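Putative pneumococcal surface protein (Streptococcus pneumoniae, PDB 4CNL) probably attaches to the pneumococcal cell surface by binding the choline of teichoic acids through a chain of choline-binding repeats. Local coordinates at residues Ala127-Trp132 against Asp155-Val160. Numbering follows the deposited sequence.
With CHT (choline ion), chain F; CHT (choline ion), chain C.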
loop_
_atom_site.group_PDB
_atom_site.type_symbol
_atom_site.label_atom_id
_atom_site.label_comp_id
_atom_site.label_asym_id
_atom_site.label_seq_id
_atom_site.Cartn_x
_atom_site.Cartn_y
_atom_site.Cartn_z
ATOM N N ALA A 127 2.874 11.229 -16.570
ATOM C CA ALA A 127 1.993 11.911 -17.515
ATOM C C ALA A 127 1.846 13.396 -17.209
ATOM O O ALA A 127 1.657 14.204 -18.117
ATOM C CB ALA A 127 0.622 11.238 -17.531
ATOM N N THR A 128 1.939 13.764 -15.935
ATOM C CA THR A 128 1.761 15.159 -15.553
ATOM C C THR A 128 3.010 15.986 -15.871
ATOM O O THR A 128 2.907 17.094 -16.399
ATOM C CB THR A 128 1.379 15.291 -14.045
ATOM O OG1 THR A 128 2.393 14.710 -13.211
ATOM C CG2 THR A 128 0.072 14.575 -13.779
ATOM N N TYR A 129 4.192 15.444 -15.587
ATOM C CA TYR A 129 5.431 16.161 -15.885
ATOM C C TYR A 129 5.824 16.025 -17.364
ATOM O O TYR A 129 6.661 16.787 -17.856
ATOM C CB TYR A 129 6.586 15.656 -15.009
ATOM C CG TYR A 129 6.454 15.899 -13.514
ATOM C CD1 TYR A 129 6.347 17.184 -12.989
ATOM C CD2 TYR A 129 6.488 14.830 -12.626
ATOM C CE1 TYR A 129 6.248 17.389 -11.611
ATOM C CE2 TYR A 129 6.395 15.022 -11.265
ATOM C CZ TYR A 129 6.276 16.298 -10.759
ATOM O OH TYR A 129 6.180 16.460 -9.393
ATOM N N GLN A 130 5.228 15.048 -18.051
ATOM C CA GLN A 130 5.586 14.693 -19.436
ATOM C C GLN A 130 7.086 14.433 -19.535
ATOM O O GLN A 130 7.792 15.037 -20.346
ATOM C CB GLN A 130 5.155 15.785 -20.429
ATOM C CG GLN A 130 3.640 16.022 -20.424
ATOM C CD GLN A 130 3.184 17.047 -21.447
ATOM O OE1 GLN A 130 3.870 17.313 -22.439
ATOM N NE2 GLN A 130 2.010 17.625 -21.213
ATOM N N ALA A 131 7.562 13.529 -18.688
ATOM C CA ALA A 131 8.981 13.195 -18.639
ATOM C C ALA A 131 9.184 11.820 -18.032
ATOM O O ALA A 131 8.368 11.362 -17.231
ATOM C CB ALA A 131 9.729 14.217 -17.846
ATOM N N TRP A 132 10.287 11.181 -18.407
ATOM C CA TRP A 132 10.685 9.907 -17.822
ATOM C C TRP A 132 11.448 10.123 -16.527
ATOM O O TRP A 132 12.206 11.083 -16.396
ATOM C CB TRP A 132 11.565 9.117 -18.797
ATOM C CG TRP A 132 10.816 8.557 -19.952
ATOM C CD1 TRP A 132 10.693 9.096 -21.197
ATOM C CD2 TRP A 132 10.077 7.335 -19.964
ATOM N NE1 TRP A 132 9.924 8.273 -21.993
ATOM C CE2 TRP A 132 9.538 7.183 -21.257
ATOM C CE3 TRP A 132 9.844 6.335 -19.012
ATOM C CZ2 TRP A 132 8.759 6.088 -21.616
ATOM C CZ3 TRP A 132 9.070 5.253 -19.363
ATOM C CH2 TRP A 132 8.534 5.133 -20.658
ATOM N N ASP A 155 16.091 17.367 -10.738
ATOM C CA ASP A 155 14.714 17.130 -10.301
ATOM C C ASP A 155 14.235 15.727 -10.695
ATOM O O ASP A 155 13.050 15.399 -10.564
ATOM C CB ASP A 155 13.775 18.207 -10.868
ATOM C CG ASP A 155 13.731 18.220 -12.386
ATOM O OD1 ASP A 155 14.440 17.408 -13.022
ATOM O OD2 ASP A 155 12.980 19.048 -12.951
ATOM N N GLY A 156 15.164 14.906 -11.182
ATOM C CA GLY A 156 14.870 13.535 -11.553
ATOM C C GLY A 156 14.464 13.337 -13.005
ATOM O O GLY A 156 14.414 12.199 -13.479
ATOM N N LYS A 157 14.145 14.421 -13.705
ATOM C CA LYS A 157 13.693 14.305 -15.097
ATOM C C LYS A 157 14.819 13.886 -16.026
ATOM O O LYS A 157 15.955 14.371 -15.914
ATOM C CB LYS A 157 13.090 15.623 -15.610
ATOM C CG LYS A 157 11.784 16.017 -14.938
ATOM C CD LYS A 157 11.168 17.275 -15.533
ATOM C CE LYS A 157 10.056 17.794 -14.600
ATOM N NZ LYS A 157 9.485 19.097 -15.041
ATOM N N MET A 158 14.496 12.977 -16.943
ATOM C CA MET A 158 15.434 12.594 -17.998
ATOM C C MET A 158 15.793 13.791 -18.866
ATOM O O MET A 158 14.921 14.538 -19.312
ATOM C CB MET A 158 14.845 11.493 -18.873
ATOM C CG MET A 158 15.856 10.887 -19.834
ATOM S SD MET A 158 15.123 9.626 -20.891
ATOM C CE MET A 158 14.193 10.637 -22.047
ATOM N N ALA A 159 17.086 13.965 -19.117
ATOM C CA ALA A 159 17.553 15.044 -19.988
ATOM C C ALA A 159 17.337 14.724 -21.463
ATOM O O ALA A 159 17.467 13.573 -21.873
ATOM C CB ALA A 159 19.032 15.316 -19.734
ATOM N N VAL A 160 17.024 15.749 -22.257
ATOM C CA VAL A 160 16.959 15.604 -23.716
ATOM C C VAL A 160 17.550 16.822 -24.413
ATOM O O VAL A 160 17.332 17.959 -23.980
ATOM C CB VAL A 160 15.518 15.411 -24.232
ATOM C CG1 VAL A 160 14.962 14.037 -23.819
ATOM C CG2 VAL A 160 14.615 16.513 -23.717
HETATM C C4 CHT F . 11.310 15.561 -7.060
HETATM C C5 CHT F . 10.029 15.519 -7.885
HETATM C C6 CHT F . 9.394 13.568 -6.687
HETATM C C7 CHT F . 8.265 14.188 -8.647
HETATM C C8 CHT F . 10.473 13.366 -8.768
HETATM O O6 CHT F . 11.989 16.783 -7.314
HETATM N N1 CHT F . 9.547 14.158 -7.997
HETATM C C4 CHT C . 14.823 3.177 -21.220
HETATM C C5 CHT C . 14.403 4.162 -22.301
HETATM C C6 CHT C . 12.561 5.043 -21.087
HETATM C C7 CHT C . 14.718 6.015 -20.828
HETATM C C8 CHT C . 13.553 6.252 -22.821
HETATM O O6 CHT C . 13.792 2.212 -21.043
HETATM N N1 CHT C . 13.807 5.352 -21.734
HETATM O O HOH W 1 8.404 18.601 -17.317
#
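W132 and M158 run alongside one another in the same direction and contribute to one choline site, with W123 and Y150. The methionine CE rests 3.9 Å from CD1 of the W132 indole, while SD, well off the normal of the five-membered ring, makes an oblique Met-aromatic contact. With CG of M158 anti to the backbone N (chi1 -170°) and the chain bent at chi3, SD comes within 3.6 Å of choline methyl C7. Methyl C6 of that choline sits over the centre of the W132 ring face, 3.5 Å above its plane, consistent with the cation-pi recognition of trimethylammonium groups known for choline-binding repeats. The backbones are tied by a hydrogen bond from M158 N to W132 O (3.0 Å, N-H...O angle 156°).

One residue back, the extended K157 side chain passes A131, its CG 4.0 Å from A131 CB, and lies across Y129, its CE 4.1 Å from ring atom CD1. A single water, 2.6 Å from K157 NZ, donates to the Y129 carbonyl and so spans the segments. The tyrosine and D155 belong to a second choline site, where methyl C7 of the ligand lies 3.2 Å from Y129 OH. D155 OD1 accepts from K157 N, met from above the carboxylate plane, in an Asx turn.

Both pockets thus straddle consecutive repeats: the loop between strands 150-152 and 162-164 packs against the hairpin of strands 122-126 and 131-135, whose W123 touches both W132 and M158.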